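Local structure of Beta/gamma crystallin domain-containing protein 1 (Homo sapiens, 3CW3) at residues 1-9 / 30-43. The protein may suppress malignant melanoma, possibly through interactions with the cytoskeleton, and is represented here by one of its beta/gamma-crystallin domains. Sequence-based numbering, arbitrary orientation.
Sequences GKVVIYSEP and LSPVILIKVVRGCW
With chi1 of 57°, Val3 places CG1 between its own backbone N and carbonyl carbon and CG2 anti to the N; Trp43, its CG anti to the carbonyl carbon (chi1 -58°), brings one face of its indole against that first methyl. Here the beta/gamma-crystallin fold illustrates how a Greek key pairs strands distant in sequence: 2-6 and 33-40 run antiparallel as the two inner strands of a four-stranded sheet, flanked by strands 16-18 and 61-66. Val3 CG1 makes a CH-pi contact with the six-membered ring of Trp43, 3.5 Å from its centroid and almost on the normal. The other methyl, CG2, rests against Ile36 CG2 and Val38 CG2. Further along this buried face, Ile36 CD1 presses to 3.4 Å from Ile5 CG1, a tight fit between side chains lying alongside each other. Strand 91-95 of the second sheet supplies Ile92, which touches both Ile5 and Trp43, while His94 stacks on the indole. The reverse face carries Val4, Tyr6, Leu35 and Lys37; Val4 CG2 packs on Lys37 CB, and the ammonium group of Lys37 forms a salt bridge with Glu62. Between Val4 and Lys37 the backbone bonds are nearly straight in both directions. Beyond Tyr6, where the strand pairing ends, the Ser31 hydroxyl donates to Ser7 O from well above the carbonyl plane. At the other end the regular register breaks: Val39 and Arg40 both face Lys2 in a classic beta bulge, with Val39 N 2.9 Å from Lys2 O and Arg40 N bonded weakly to the same oxygen. Arg40 lays one guanidinium face over Lys2 CB, and a water, held in the guanidinium plane, accepts from Arg40 NE at 2.7 Å and from Gly1 N at 2.9 Å.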
ATOM      1  N   GLY A   1       3.862  -6.077 -14.976  1.00 19.42           N
ATOM      2  CA  GLY A   1       4.616  -5.283 -13.973  1.00 19.46           C
ATOM      3  C   GLY A   1       4.981  -6.085 -12.741  1.00 18.00           C
ATOM      4  O   GLY A   1       4.728  -7.289 -12.668  1.00 17.95           O
ATOM      5  N   LYS A   2       5.593  -5.409 -11.774  1.00 17.27           N
ATOM      6  CA  LYS A   2       5.990  -6.030 -10.522  1.00 16.16           C
ATOM      7  C   LYS A   2       6.117  -4.979  -9.427  1.00 15.96           C
ATOM      8  O   LYS A   2       6.756  -3.944  -9.618  1.00 15.81           O
ATOM      9  CB  LYS A   2       7.336  -6.762 -10.660  1.00 17.53           C
ATOM     10  CG  LYS A   2       7.824  -7.355  -9.333  1.00 18.56           C
ATOM     11  CD  LYS A   2       8.993  -8.330  -9.485  1.00 21.96           C
ATOM     12  CE  LYS A   2      10.323  -7.619  -9.677  1.00 21.40           C
ATOM     13  NZ  LYS A   2      11.461  -8.587  -9.769  1.00 21.52           N
ATOM     14  N   VAL A   3       5.487  -5.239  -8.288  1.00 15.37           N
ATOM     15  CA  VAL A   3       5.580  -4.333  -7.150  1.00 14.35           C
ATOM     16  C   VAL A   3       5.948  -5.195  -5.950  1.00 16.05           C
ATOM     17  O   VAL A   3       5.365  -6.260  -5.743  1.00 14.04           O
ATOM     18  CB  VAL A   3       4.242  -3.575  -6.878  1.00 14.78           C
ATOM     19  CG1 VAL A   3       3.101  -4.549  -6.647  1.00 13.49           C
ATOM     20  CG2 VAL A   3       4.405  -2.668  -5.664  1.00 13.44           C
ATOM     21  N   VAL A   4       6.949  -4.764  -5.190  1.00 15.28           N
ATOM     22  CA  VAL A   4       7.371  -5.520  -4.021  1.00 16.77           C
ATOM     23  C   VAL A   4       7.099  -4.692  -2.781  1.00 18.11           C
ATOM     24  O   VAL A   4       7.228  -3.462  -2.798  1.00 18.11           O
ATOM     25  CB  VAL A   4       8.880  -5.897  -4.078  1.00 17.71           C
ATOM     26  CG1 VAL A   4       9.173  -6.666  -5.361  1.00 19.09           C
ATOM     27  CG2 VAL A   4       9.747  -4.653  -3.990  1.00 19.53           C
ATOM     28  N   ILE A   5       6.717  -5.373  -1.710  1.00 16.29           N
ATOM     29  CA  ILE A   5       6.401  -4.714  -0.459  1.00 15.38           C
ATOM     30  C   ILE A   5       7.279  -5.216   0.676  1.00 17.40           C
ATOM     31  O   ILE A   5       7.270  -6.407   1.004  1.00 15.31           O
ATOM     32  CB  ILE A   5       4.920  -4.953  -0.076  1.00 15.60           C
ATOM     33  CG1 ILE A   5       4.008  -4.405  -1.177  1.00 14.26           C
ATOM     34  CG2 ILE A   5       4.612  -4.315   1.272  1.00 14.19           C
ATOM     35  CD1 ILE A   5       2.542  -4.724  -0.986  1.00 17.89           C
ATOM     36  N   TYR A   6       8.048  -4.307   1.262  1.00 17.70           N
ATOM     37  CA  TYR A   6       8.890  -4.659   2.395  1.00 20.68           C
ATOM     38  C   TYR A   6       8.075  -4.344   3.640  1.00 23.21           C
ATOM     39  O   TYR A   6       7.863  -3.181   3.980  1.00 20.01           O
ATOM     40  CB  TYR A   6      10.180  -3.843   2.393  1.00 18.51           C
ATOM     41  CG  TYR A   6      11.045  -4.106   1.188  1.00 20.47           C
ATOM     42  CD1 TYR A   6      10.987  -3.279   0.065  1.00 20.91           C
ATOM     43  CD2 TYR A   6      11.905  -5.200   1.156  1.00 21.18           C
ATOM     44  CE1 TYR A   6      11.771  -3.538  -1.059  1.00 21.46           C
ATOM     45  CE2 TYR A   6      12.688  -5.469   0.039  1.00 22.52           C
ATOM     46  CZ  TYR A   6      12.616  -4.637  -1.062  1.00 21.53           C
ATOM     47  OH  TYR A   6      13.391  -4.910  -2.166  1.00 25.82           O
ATOM     48  N   SER A   7       7.602  -5.396   4.298  1.00 28.26           N
ATOM     49  CA  SER A   7       6.785  -5.272   5.500  1.00 34.97           C
ATOM     50  C   SER A   7       7.566  -4.671   6.659  1.00 38.45           C
ATOM     51  O   SER A   7       7.073  -3.794   7.368  1.00 41.12           O
ATOM     52  CB  SER A   7       6.260  -6.649   5.906  1.00 35.24           C
ATOM     53  OG  SER A   7       5.752  -7.345   4.779  1.00 39.40           O
ATOM     54  N   GLU A   8       8.790  -5.151   6.844  1.00 42.21           N
ATOM     55  CA  GLU A   8       9.643  -4.683   7.927  1.00 46.07           C
ATOM     56  C   GLU A   8      10.905  -4.014   7.394  1.00 46.66           C
ATOM     57  O   GLU A   8      12.007  -4.530   7.561  1.00 48.35           O
ATOM     58  CB  GLU A   8      10.008  -5.869   8.830  1.00 47.77           C
ATOM     59  CG  GLU A   8      10.539  -7.082   8.066  1.00 51.62           C
ATOM     60  CD  GLU A   8      10.622  -8.334   8.924  1.00 53.18           C
ATOM     61  OE1 GLU A   8       9.566  -8.802   9.400  1.00 54.33           O
ATOM     62  OE2 GLU A   8      11.744  -8.852   9.119  1.00 53.90           O
ATOM     63  N   PRO A   9      10.758  -2.845   6.746  1.00 47.52           N
ATOM     64  CA  PRO A   9      11.900  -2.113   6.190  1.00 47.23           C
ATOM     65  C   PRO A   9      12.835  -1.566   7.267  1.00 48.29           C
ATOM     66  O   PRO A   9      13.925  -2.095   7.486  1.00 48.34           O
ATOM     67  CB  PRO A   9      11.231  -1.004   5.386  1.00 47.26           C
ATOM     68  CG  PRO A   9      10.018  -0.706   6.201  1.00 47.28           C
ATOM     69  CD  PRO A   9       9.507  -2.090   6.542  1.00 47.21           C
ATOM     70  N   LEU A  30       0.965  -6.534   7.958  1.00 17.09           N
ATOM     71  CA  LEU A  30       2.181  -5.808   7.609  1.00 18.79           C
ATOM     72  C   LEU A  30       2.813  -5.088   8.806  1.00 19.16           C
ATOM     73  O   LEU A  30       3.056  -5.701   9.843  1.00 20.19           O
ATOM     74  CB  LEU A  30       1.860  -4.821   6.480  1.00 17.87           C
ATOM     75  CG  LEU A  30       1.199  -5.475   5.255  1.00 19.12           C
ATOM     76  CD1 LEU A  30       0.763  -4.408   4.260  1.00 19.77           C
ATOM     77  CD2 LEU A  30       2.170  -6.462   4.605  1.00 18.84           C
ATOM     78  N   SER A  31       3.093  -3.795   8.653  1.00 19.56           N
ATOM     79  CA  SER A  31       3.689  -2.993   9.723  1.00 20.10           C
ATOM     80  C   SER A  31       3.184  -1.557   9.611  1.00 20.03           C
ATOM     81  O   SER A  31       2.587  -1.185   8.603  1.00 20.64           O
ATOM     82  CB  SER A  31       5.219  -2.999   9.614  1.00 21.25           C
ATOM     83  OG  SER A  31       5.745  -4.311   9.751  1.00 27.44           O
ATOM     84  N   PRO A  32       3.420  -0.730  10.646  1.00 19.82           N
ATOM     85  CA  PRO A  32       2.974   0.672  10.624  1.00 18.51           C
ATOM     86  C   PRO A  32       3.639   1.462   9.502  1.00 18.98           C
ATOM     87  O   PRO A  32       3.079   2.432   8.983  1.00 19.09           O
ATOM     88  CB  PRO A  32       3.377   1.183  12.003  1.00 19.69           C
ATOM     89  CG  PRO A  32       3.266  -0.051  12.863  1.00 19.55           C
ATOM     90  CD  PRO A  32       3.913  -1.100  11.986  1.00 19.02           C
ATOM     91  N   VAL A  33       4.844   1.043   9.140  1.00 17.95           N
ATOM     92  CA  VAL A  33       5.591   1.696   8.078  1.00 19.71           C
ATOM     93  C   VAL A  33       6.138   0.638   7.128  1.00 19.15           C
ATOM     94  O   VAL A  33       6.923  -0.226   7.525  1.00 19.45           O
ATOM     95  CB  VAL A  33       6.769   2.521   8.644  1.00 19.71           C
ATOM     96  CG1 VAL A  33       7.530   3.191   7.505  1.00 20.58           C
ATOM     97  CG2 VAL A  33       6.250   3.560   9.627  1.00 19.81           C
ATOM     98  N   ILE A  34       5.715   0.705   5.872  1.00 18.24           N
ATOM     99  CA  ILE A  34       6.170  -0.250   4.875  1.00 17.30           C
ATOM    100  C   ILE A  34       6.706   0.492   3.663  1.00 17.65           C
ATOM    101  O   ILE A  34       6.371   1.655   3.426  1.00 17.42           O
ATOM    102  CB  ILE A  34       5.021  -1.180   4.419  1.00 17.37           C
ATOM    103  CG1 ILE A  34       3.895  -0.350   3.795  1.00 17.30           C
ATOM    104  CG2 ILE A  34       4.496  -1.985   5.605  1.00 16.48           C
ATOM    105  CD1 ILE A  34       2.738  -1.178   3.272  1.00 18.48           C
ATOM    106  N   LEU A  35       7.558  -0.182   2.905  1.00 16.95           N
ATOM    107  CA  LEU A  35       8.118   0.409   1.703  1.00 17.33           C
ATOM    108  C   LEU A  35       7.517  -0.318   0.509  1.00 17.27           C
ATOM    109  O   LEU A  35       7.686  -1.529   0.363  1.00 17.93           O
ATOM    110  CB  LEU A  35       9.642   0.260   1.693  1.00 20.78           C
ATOM    111  CG  LEU A  35      10.364   0.842   0.474  1.00 22.32           C
ATOM    112  CD1 LEU A  35      10.177   2.357   0.438  1.00 24.05           C
ATOM    113  CD2 LEU A  35      11.843   0.483   0.544  1.00 25.27           C
ATOM    114  N   ILE A  36       6.786   0.422  -0.316  1.00 15.09           N
ATOM    115  CA  ILE A  36       6.170  -0.131  -1.513  1.00 15.79           C
ATOM    116  C   ILE A  36       7.097   0.258  -2.654  1.00 15.97           C
ATOM    117  O   ILE A  36       7.322   1.445  -2.895  1.00 16.94           O
ATOM    118  CB  ILE A  36       4.785   0.493  -1.806  1.00 16.10           C
ATOM    119  CG1 ILE A  36       3.838   0.306  -0.615  1.00 17.28           C
ATOM    120  CG2 ILE A  36       4.204  -0.127  -3.068  1.00 18.47           C
ATOM    121  CD1 ILE A  36       3.564  -1.136  -0.239  1.00 19.29           C
ATOM    122  N   LYS A  37       7.637  -0.733  -3.350  1.00 14.55           N
ATOM    123  CA  LYS A  37       8.542  -0.457  -4.451  1.00 13.56           C
ATOM    124  C   LYS A  37       8.007  -0.978  -5.776  1.00 14.48           C
ATOM    125  O   LYS A  37       8.043  -2.185  -6.041  1.00 12.10           O
ATOM    126  CB  LYS A  37       9.917  -1.075  -4.168  1.00 15.22           C
ATOM    127  CG  LYS A  37      10.954  -0.807  -5.253  1.00 18.19           C
ATOM    128  CD  LYS A  37      12.315  -1.388  -4.881  1.00 22.52           C
ATOM    129  CE  LYS A  37      13.335  -1.168  -5.990  1.00 22.02           C
ATOM    130  NZ  LYS A  37      13.540   0.280  -6.265  1.00 24.39           N
ATOM    131  N   VAL A  38       7.490  -0.075  -6.602  1.00 11.50           N
ATOM    132  CA  VAL A  38       7.003  -0.482  -7.911  1.00 12.77           C
ATOM    133  C   VAL A  38       8.259  -0.568  -8.768  1.00 14.62           C
ATOM    134  O   VAL A  38       8.878   0.449  -9.089  1.00 14.21           O
ATOM    135  CB  VAL A  38       6.017   0.552  -8.520  1.00 13.55           C
ATOM    136  CG1 VAL A  38       5.728   0.203  -9.977  1.00 11.88           C
ATOM    137  CG2 VAL A  38       4.713   0.556  -7.731  1.00 11.26           C
ATOM    138  N   VAL A  39       8.640  -1.794  -9.107  1.00 14.44           N
ATOM    139  CA  VAL A  39       9.825  -2.054  -9.911  1.00 16.57           C
ATOM    140  C   VAL A  39       9.553  -1.730 -11.373  1.00 16.45           C
ATOM    141  O   VAL A  39      10.408  -1.191 -12.076  1.00 17.62           O
ATOM    142  CB  VAL A  39      10.247  -3.531  -9.782  1.00 16.88           C
ATOM    143  CG1 VAL A  39      11.468  -3.798 -10.621  1.00 18.49           C
ATOM    144  CG2 VAL A  39      10.519  -3.864  -8.320  1.00 20.55           C
ATOM    145  N   ARG A  40       8.357  -2.078 -11.828  1.00 15.64           N
ATOM    146  CA  ARG A  40       7.954  -1.802 -13.196  1.00 16.74           C
ATOM    147  C   ARG A  40       6.442  -1.901 -13.312  1.00 16.66           C
ATOM    148  O   ARG A  40       5.788  -2.606 -12.532  1.00 15.38           O
ATOM    149  CB  ARG A  40       8.631  -2.773 -14.170  1.00 18.22           C
ATOM    150  CG  ARG A  40       8.479  -4.229 -13.804  1.00 19.72           C
ATOM    151  CD  ARG A  40       9.122  -5.141 -14.840  1.00 20.75           C
ATOM    152  NE  ARG A  40       8.909  -6.540 -14.490  1.00 19.85           N
ATOM    153  CZ  ARG A  40       9.705  -7.247 -13.697  1.00 21.15           C
ATOM    154  NH1 ARG A  40      10.795  -6.696 -13.172  1.00 21.29           N
ATOM    155  NH2 ARG A  40       9.392  -8.503 -13.403  1.00 22.64           N
ATOM    156  N   GLY A  41       5.892  -1.172 -14.276  1.00 15.59           N
ATOM    157  CA  GLY A  41       4.457  -1.187 -14.488  1.00 16.84           C
ATOM    158  C   GLY A  41       3.735  -0.144 -13.661  1.00 17.16           C
ATOM    159  O   GLY A  41       4.352   0.770 -13.102  1.00 17.47           O
ATOM    160  N   CYS A  42       2.415  -0.279 -13.596  1.00 17.03           N
ATOM    161  CA  CYS A  42       1.577   0.635 -12.838  1.00 16.68           C
ATOM    162  C   CYS A  42       0.665  -0.193 -11.950  1.00 16.43           C
ATOM    163  O   CYS A  42       0.239  -1.288 -12.326  1.00 16.99           O
ATOM    164  CB  CYS A  42       0.750   1.509 -13.783  1.00 17.41           C
ATOM    165  SG  CYS A  42       1.765   2.517 -14.899  1.00 22.77           S
ATOM    166  N   TRP A  43       0.367   0.332 -10.771  1.00 14.00           N
ATOM    167  CA  TRP A  43      -0.472  -0.386  -9.827  1.00 15.61           C
ATOM    168  C   TRP A  43      -1.402   0.537  -9.072  1.00 14.59           C
ATOM    169  O   TRP A  43      -1.231   1.751  -9.083  1.00 15.63           O
ATOM    170  CB  TRP A  43       0.401  -1.120  -8.811  1.00 13.73           C
ATOM    171  CG  TRP A  43       1.353  -2.089  -9.426  1.00 15.96           C
ATOM    172  CD1 TRP A  43       2.513  -1.802 -10.089  1.00 15.18           C
ATOM    173  CD2 TRP A  43       1.208  -3.508  -9.461  1.00 15.56           C
ATOM    174  NE1 TRP A  43       3.101  -2.965 -10.537  1.00 16.18           N
ATOM    175  CE2 TRP A  43       2.318  -4.026 -10.164  1.00 15.22           C
ATOM    176  CE3 TRP A  43       0.243  -4.398  -8.967  1.00 15.51           C
ATOM    177  CZ2 TRP A  43       2.491  -5.395 -10.386  1.00 16.28           C
ATOM    178  CZ3 TRP A  43       0.417  -5.762  -9.190  1.00 16.20           C
ATOM    179  CH2 TRP A  43       1.532  -6.244  -9.893  1.00 17.01           C
TER
HETATM  180  O   HOH W   1       6.516  -7.008 -15.680  1.00 37.88           O
HETATM  181  O   HOH W   2       6.805  -9.474 -14.302  1.00 40.97           O